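Local structure of 2-oxoadipate dioxygenase/decarboxylase, chloroplastic/amyloplastic (Oryza sativa, 6W1K) at residues 219-231 with 301-313. The protein catalyses the iron(II)-dependent conversion of 2-oxoadipate and dioxygen to (R)-2-hydroxyglutarate and carbon dioxide, a step of lysine breakdown in plant plastids. Numbering follows the deposited sequence.
Sequences DNGFKLNSEGGIL and KIFESTSNDQLTR. With OOG (2-oxoadipic acid), chain F.
The side-chain amide of Gln-310 meets Ser-226 with both its ends, a worked example of how one buried amide can satisfy a loop's backbone N-H and its hydroxyl together. Its OE1 accepts from Ser-226 N at 2.9 Å, the donor standing above the carbonyl plane, while NE2 gives a nearly straight bond to Ser-226 OG, 2.6 Å away and in the amide plane. The second hydrogen of NE2 goes to a water that donates to Glu-227 OE1 and Asp-309 OD2. OE1 also takes Arg-313 NH2 from the opposite face of its plane.

Asn-225 is used as thoroughly. With CG anti to the backbone N (chi1 -179°), its amide reaches across to 301-305, where ND2 donates to Ser-305 OG in the 3-10 segment 303-306 at 2.9 Å and to Lys-301 O at 3.1 Å. OD1 turns back to accept from Glu-227 N, closing an Asx turn that overlaps the type II beta turn from Ser-226 to Gly-229. The C-terminal tail is thereby bound to the loop between helix 210-219 and strand 232-233, next to the 2-oxoadipate pocket, which Ile-302 and Phe-303 help to line; Ser-305 OG, itself donating to Ile-302 O, also bonds Ser-243.

At the outer end, Arg-313 NH2 donates to Leu-224 O at 2.9 Å, and a water links NH1 to the same oxygen. Lys-223 CD lies over the centre of the guanidinium, Ser-226 CB against its opposite face.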
loop_
_atom_site.group_PDB
_atom_site.type_symbol
_atom_site.label_atom_id
_atom_site.label_comp_id
_atom_site.label_asym_id
_atom_site.label_seq_id
_atom_site.Cartn_x
_atom_site.Cartn_y
_atom_site.Cartn_z
ATOM N N ASP A 219 6.551 9.395 19.891
ATOM C CA ASP A 219 6.386 10.413 20.919
ATOM C C ASP A 219 5.070 11.168 20.796
ATOM O O ASP A 219 4.671 11.838 21.753
ATOM C CB ASP A 219 7.566 11.381 20.891
ATOM C CG ASP A 219 8.835 10.766 21.482
ATOM O OD1 ASP A 219 9.931 11.251 21.139
ATOM O OD2 ASP A 219 8.745 9.792 22.276
ATOM N N ASN A 220 4.377 11.048 19.671
ATOM C CA ASN A 220 3.026 11.575 19.523
ATOM C C ASN A 220 1.954 10.544 19.866
ATOM O O ASN A 220 0.768 10.810 19.655
ATOM C CB ASN A 220 2.827 12.099 18.104
ATOM C CG ASN A 220 3.345 13.513 17.942
ATOM O OD1 ASN A 220 2.760 14.463 18.469
ATOM N ND2 ASN A 220 4.460 13.660 17.235
ATOM N N GLY A 221 2.345 9.383 20.391
ATOM C CA GLY A 221 1.411 8.447 20.977
ATOM C C GLY A 221 0.991 7.278 20.112
ATOM O O GLY A 221 0.103 6.515 20.524
ATOM N N PHE A 222 1.605 7.092 18.953
ATOM C CA PHE A 222 1.204 6.045 18.022
ATOM C C PHE A 222 2.183 4.879 18.066
ATOM O O PHE A 222 3.381 5.059 18.301
ATOM C CB PHE A 222 1.102 6.597 16.596
ATOM C CG PHE A 222 0.157 7.756 16.474
ATOM C CD1 PHE A 222 -1.213 7.567 16.597
ATOM C CD2 PHE A 222 0.637 9.034 16.261
ATOM C CE1 PHE A 222 -2.085 8.636 16.512
ATOM C CE2 PHE A 222 -0.229 10.107 16.167
ATOM C CZ PHE A 222 -1.589 9.908 16.294
ATOM N N LYS A 223 1.644 3.685 17.833
ATOM C CA LYS A 223 2.372 2.422 17.963
ATOM C C LYS A 223 2.858 1.961 16.587
ATOM O O LYS A 223 2.040 1.895 15.676
ATOM C CB LYS A 223 1.449 1.365 18.561
ATOM C CG LYS A 223 2.160 0.192 19.210
ATOM C CD LYS A 223 1.229 -0.894 19.686
ATOM C CE LYS A 223 0.219 -0.396 20.694
ATOM N NZ LYS A 223 0.894 0.156 21.890
ATOM N N LEU A 224 4.138 1.648 16.450
ATOM C CA LEU A 224 4.668 1.104 15.217
ATOM C C LEU A 224 4.593 -0.420 15.206
ATOM O O LEU A 224 4.738 -1.071 16.239
ATOM C CB LEU A 224 6.123 1.546 15.046
ATOM C CG LEU A 224 6.328 3.062 14.944
ATOM C CD1 LEU A 224 7.807 3.437 14.907
ATOM C CD2 LEU A 224 5.630 3.594 13.715
ATOM N N ASN A 225 4.403 -0.984 14.010
ATOM C CA ASN A 225 4.510 -2.428 13.811
ATOM C C ASN A 225 5.818 -2.948 14.400
ATOM O O ASN A 225 6.900 -2.541 13.970
ATOM C CB ASN A 225 4.440 -2.740 12.309
ATOM C CG ASN A 225 4.521 -4.225 12.010
ATOM O OD1 ASN A 225 4.960 -5.004 12.841
ATOM N ND2 ASN A 225 4.088 -4.622 10.814
ATOM N N SER A 226 5.700 -3.886 15.346
ATOM C CA SER A 226 6.814 -4.423 16.120
ATOM C C SER A 226 7.467 -5.646 15.500
ATOM O O SER A 226 8.501 -6.090 16.006
ATOM C CB SER A 226 6.349 -4.830 17.541
ATOM O OG SER A 226 5.585 -6.033 17.537
ATOM N N GLU A 227 6.866 -6.246 14.482
ATOM C CA GLU A 227 7.297 -7.565 14.040
ATOM C C GLU A 227 8.553 -7.410 13.201
ATOM O O GLU A 227 8.545 -6.672 12.218
ATOM C CB GLU A 227 6.204 -8.263 13.236
ATOM C CG GLU A 227 6.463 -9.762 12.999
ATOM C CD GLU A 227 6.739 -10.574 14.284
ATOM O OE1 GLU A 227 5.961 -10.484 15.273
ATOM O OE2 GLU A 227 7.750 -11.318 14.290
ATOM N N GLY A 228 9.622 -8.114 13.573
ATOM C CA GLY A 228 10.894 -7.902 12.906
ATOM C C GLY A 228 11.571 -6.593 13.249
ATOM O O GLY A 228 12.411 -6.113 12.477
ATOM N N GLY A 229 11.239 -6.012 14.395
ATOM C CA GLY A 229 11.698 -4.691 14.747
ATOM C C GLY A 229 10.832 -3.601 14.147
ATOM O O GLY A 229 10.092 -3.801 13.183
ATOM N N ILE A 230 10.936 -2.411 14.734
ATOM C CA ILE A 230 10.146 -1.305 14.217
ATOM C C ILE A 230 10.679 -0.813 12.879
ATOM O O ILE A 230 9.948 -0.151 12.139
ATOM C CB ILE A 230 10.082 -0.148 15.232
ATOM C CG1 ILE A 230 11.484 0.314 15.633
ATOM C CG2 ILE A 230 9.282 -0.583 16.493
ATOM C CD1 ILE A 230 11.485 1.681 16.314
ATOM N N LEU A 231 11.923 -1.122 12.541
ATOM C CA LEU A 231 12.535 -0.666 11.297
ATOM C C LEU A 231 12.985 -1.883 10.499
ATOM O O LEU A 231 13.910 -2.590 10.905
ATOM C CB LEU A 231 13.719 0.261 11.578
ATOM C CG LEU A 231 14.341 0.887 10.328
ATOM C CD1 LEU A 231 13.338 1.828 9.646
ATOM C CD2 LEU A 231 15.629 1.610 10.702
ATOM N N LYS A 301 6.998 -8.706 6.643
ATOM C CA LYS A 301 6.685 -8.302 8.009
ATOM C C LYS A 301 5.731 -7.114 8.051
ATOM O O LYS A 301 4.957 -6.970 9.005
ATOM C CB LYS A 301 7.978 -7.969 8.759
ATOM C CG LYS A 301 9.014 -9.111 8.805
ATOM C CD LYS A 301 8.557 -10.241 9.762
ATOM C CE LYS A 301 9.499 -11.470 9.723
ATOM N NZ LYS A 301 8.849 -12.676 9.110
ATOM N N ILE A 302 5.740 -6.285 7.015
ATOM C CA ILE A 302 4.849 -5.132 6.972
ATOM C C ILE A 302 3.414 -5.578 6.749
ATOM O O ILE A 302 2.485 -4.928 7.239
ATOM C CB ILE A 302 5.320 -4.146 5.881
ATOM C CG1 ILE A 302 6.683 -3.571 6.265
ATOM C CG2 ILE A 302 4.335 -2.991 5.685
ATOM C CD1 ILE A 302 7.370 -2.788 5.151
ATOM N N PHE A 303 3.206 -6.716 6.055
ATOM C CA PHE A 303 1.855 -7.266 5.909
ATOM C C PHE A 303 1.179 -7.431 7.269
ATOM O O PHE A 303 -0.052 -7.413 7.369
ATOM C CB PHE A 303 1.867 -8.649 5.217
ATOM C CG PHE A 303 1.905 -8.592 3.708
ATOM C CD1 PHE A 303 0.864 -8.012 2.986
ATOM C CD2 PHE A 303 2.974 -9.133 3.015
ATOM C CE1 PHE A 303 0.902 -7.958 1.603
ATOM C CE2 PHE A 303 3.028 -9.071 1.622
ATOM C CZ PHE A 303 1.987 -8.487 0.916
ATOM N N GLU A 304 1.968 -7.627 8.315
ATOM C CA GLU A 304 1.429 -7.937 9.622
ATOM C C GLU A 304 0.982 -6.702 10.396
ATOM O O GLU A 304 0.486 -6.836 11.529
ATOM C CB GLU A 304 2.470 -8.750 10.397
ATOM C CG GLU A 304 2.723 -10.116 9.735
ATOM C CD GLU A 304 3.607 -11.038 10.544
ATOM O OE1 GLU A 304 3.488 -11.025 11.789
ATOM O OE2 GLU A 304 4.415 -11.775 9.921
ATOM N N SER A 305 1.078 -5.518 9.799
ATOM C CA SER A 305 0.519 -4.324 10.421
ATOM C C SER A 305 -0.974 -4.457 10.668
ATOM O O SER A 305 -1.505 -3.787 11.558
ATOM C CB SER A 305 0.797 -3.116 9.540
ATOM O OG SER A 305 2.197 -2.983 9.329
ATOM N N THR A 306 -1.657 -5.315 9.923
ATOM C CA THR A 306 -3.078 -5.515 10.107
ATOM C C THR A 306 -3.394 -6.767 10.907
ATOM O O THR A 306 -4.582 -7.055 11.120
ATOM C CB THR A 306 -3.800 -5.601 8.749
ATOM O OG1 THR A 306 -3.117 -6.526 7.886
ATOM C CG2 THR A 306 -3.911 -4.234 8.079
ATOM N N SER A 307 -2.374 -7.500 11.366
ATOM C CA SER A 307 -2.603 -8.776 12.036
ATOM C C SER A 307 -3.151 -8.580 13.441
ATOM O O SER A 307 -2.865 -7.591 14.118
ATOM C CB SER A 307 -1.315 -9.597 12.146
ATOM O OG SER A 307 -0.397 -9.009 13.067
ATOM N N ASN A 308 -3.883 -9.586 13.912
ATOM C CA ASN A 308 -4.520 -9.463 15.219
ATOM C C ASN A 308 -3.479 -9.334 16.322
ATOM O O ASN A 308 -3.708 -8.629 17.315
ATOM C CB ASN A 308 -5.436 -10.654 15.465
ATOM C CG ASN A 308 -6.367 -10.431 16.626
ATOM O OD1 ASN A 308 -6.276 -11.120 17.643
ATOM N ND2 ASN A 308 -7.275 -9.457 16.489
ATOM N N ASP A 309 -2.322 -9.981 16.160
ATOM C CA ASP A 309 -1.298 -9.907 17.200
ATOM C C ASP A 309 -0.753 -8.490 17.348
ATOM O O ASP A 309 -0.518 -8.021 18.466
ATOM C CB ASP A 309 -0.158 -10.880 16.900
ATOM C CG ASP A 309 0.756 -11.103 18.107
ATOM O OD1 ASP A 309 0.258 -11.514 19.192
ATOM O OD2 ASP A 309 1.979 -10.872 17.965
ATOM N N GLN A 310 -0.535 -7.789 16.233
ATOM C CA GLN A 310 -0.126 -6.393 16.340
ATOM C C GLN A 310 -1.256 -5.514 16.882
ATOM O O GLN A 310 -1.029 -4.681 17.765
ATOM C CB GLN A 310 0.363 -5.889 14.983
ATOM C CG GLN A 310 1.732 -6.470 14.619
ATOM C CD GLN A 310 2.853 -6.009 15.546
ATOM O OE1 GLN A 310 3.036 -4.818 15.775
ATOM N NE2 GLN A 310 3.619 -6.961 16.076
ATOM N N LEU A 311 -2.481 -5.685 16.380
ATOM C CA LEU A 311 -3.574 -4.821 16.826
ATOM C C LEU A 311 -3.865 -4.967 18.321
ATOM O O LEU A 311 -4.333 -4.013 18.956
ATOM C CB LEU A 311 -4.842 -5.123 16.014
ATOM C CG LEU A 311 -5.049 -4.332 14.717
ATOM C CD1 LEU A 311 -3.897 -4.478 13.806
ATOM C CD2 LEU A 311 -6.316 -4.823 14.039
ATOM N N THR A 312 -3.626 -6.146 18.904
ATOM C CA THR A 312 -3.989 -6.390 20.294
ATOM C C THR A 312 -2.810 -6.246 21.252
ATOM O O THR A 312 -2.964 -6.497 22.453
ATOM C CB THR A 312 -4.642 -7.777 20.449
ATOM O OG1 THR A 312 -3.747 -8.812 20.030
ATOM C CG2 THR A 312 -5.941 -7.863 19.627
ATOM N N ARG A 313 -1.650 -5.821 20.758
ATOM C CA ARG A 313 -0.491 -5.596 21.622
ATOM C C ARG A 313 -0.841 -4.662 22.775
ATOM O O ARG A 313 -1.375 -3.573 22.554
ATOM C CB ARG A 313 0.662 -5.000 20.828
ATOM C CG ARG A 313 1.518 -6.007 20.097
ATOM C CD ARG A 313 2.539 -5.267 19.217
ATOM N NE ARG A 313 3.206 -4.185 19.950
ATOM C CZ ARG A 313 3.661 -3.070 19.385
ATOM N NH1 ARG A 313 4.255 -2.138 20.126
ATOM N NH2 ARG A 313 3.535 -2.899 18.072
HETATM C C2 OOG F . 1.450 -4.610 1.534
HETATM C C3 OOG F . 2.673 -4.837 2.424
HETATM C C4 OOG F . 3.956 -4.764 1.587
HETATM C C6 OOG F . 5.842 -2.925 1.316
HETATM O O4 OOG F . 6.728 -3.793 1.114
HETATM O O3 OOG F . 6.172 -1.736 1.516
HETATM C C5 OOG F . 4.369 -3.317 1.318
HETATM C C1 OOG F . 0.138 -4.900 2.278
HETATM O O1 OOG F . -0.860 -5.083 1.672
HETATM O O2 OOG F . 0.085 -4.951 3.672
HETATM O O5 OOG F . 3.555 -2.489 1.108
HETATM O O HOH W 1 6.051 -0.607 18.716
HETATM O O HOH W 2 3.518 -9.720 15.633
#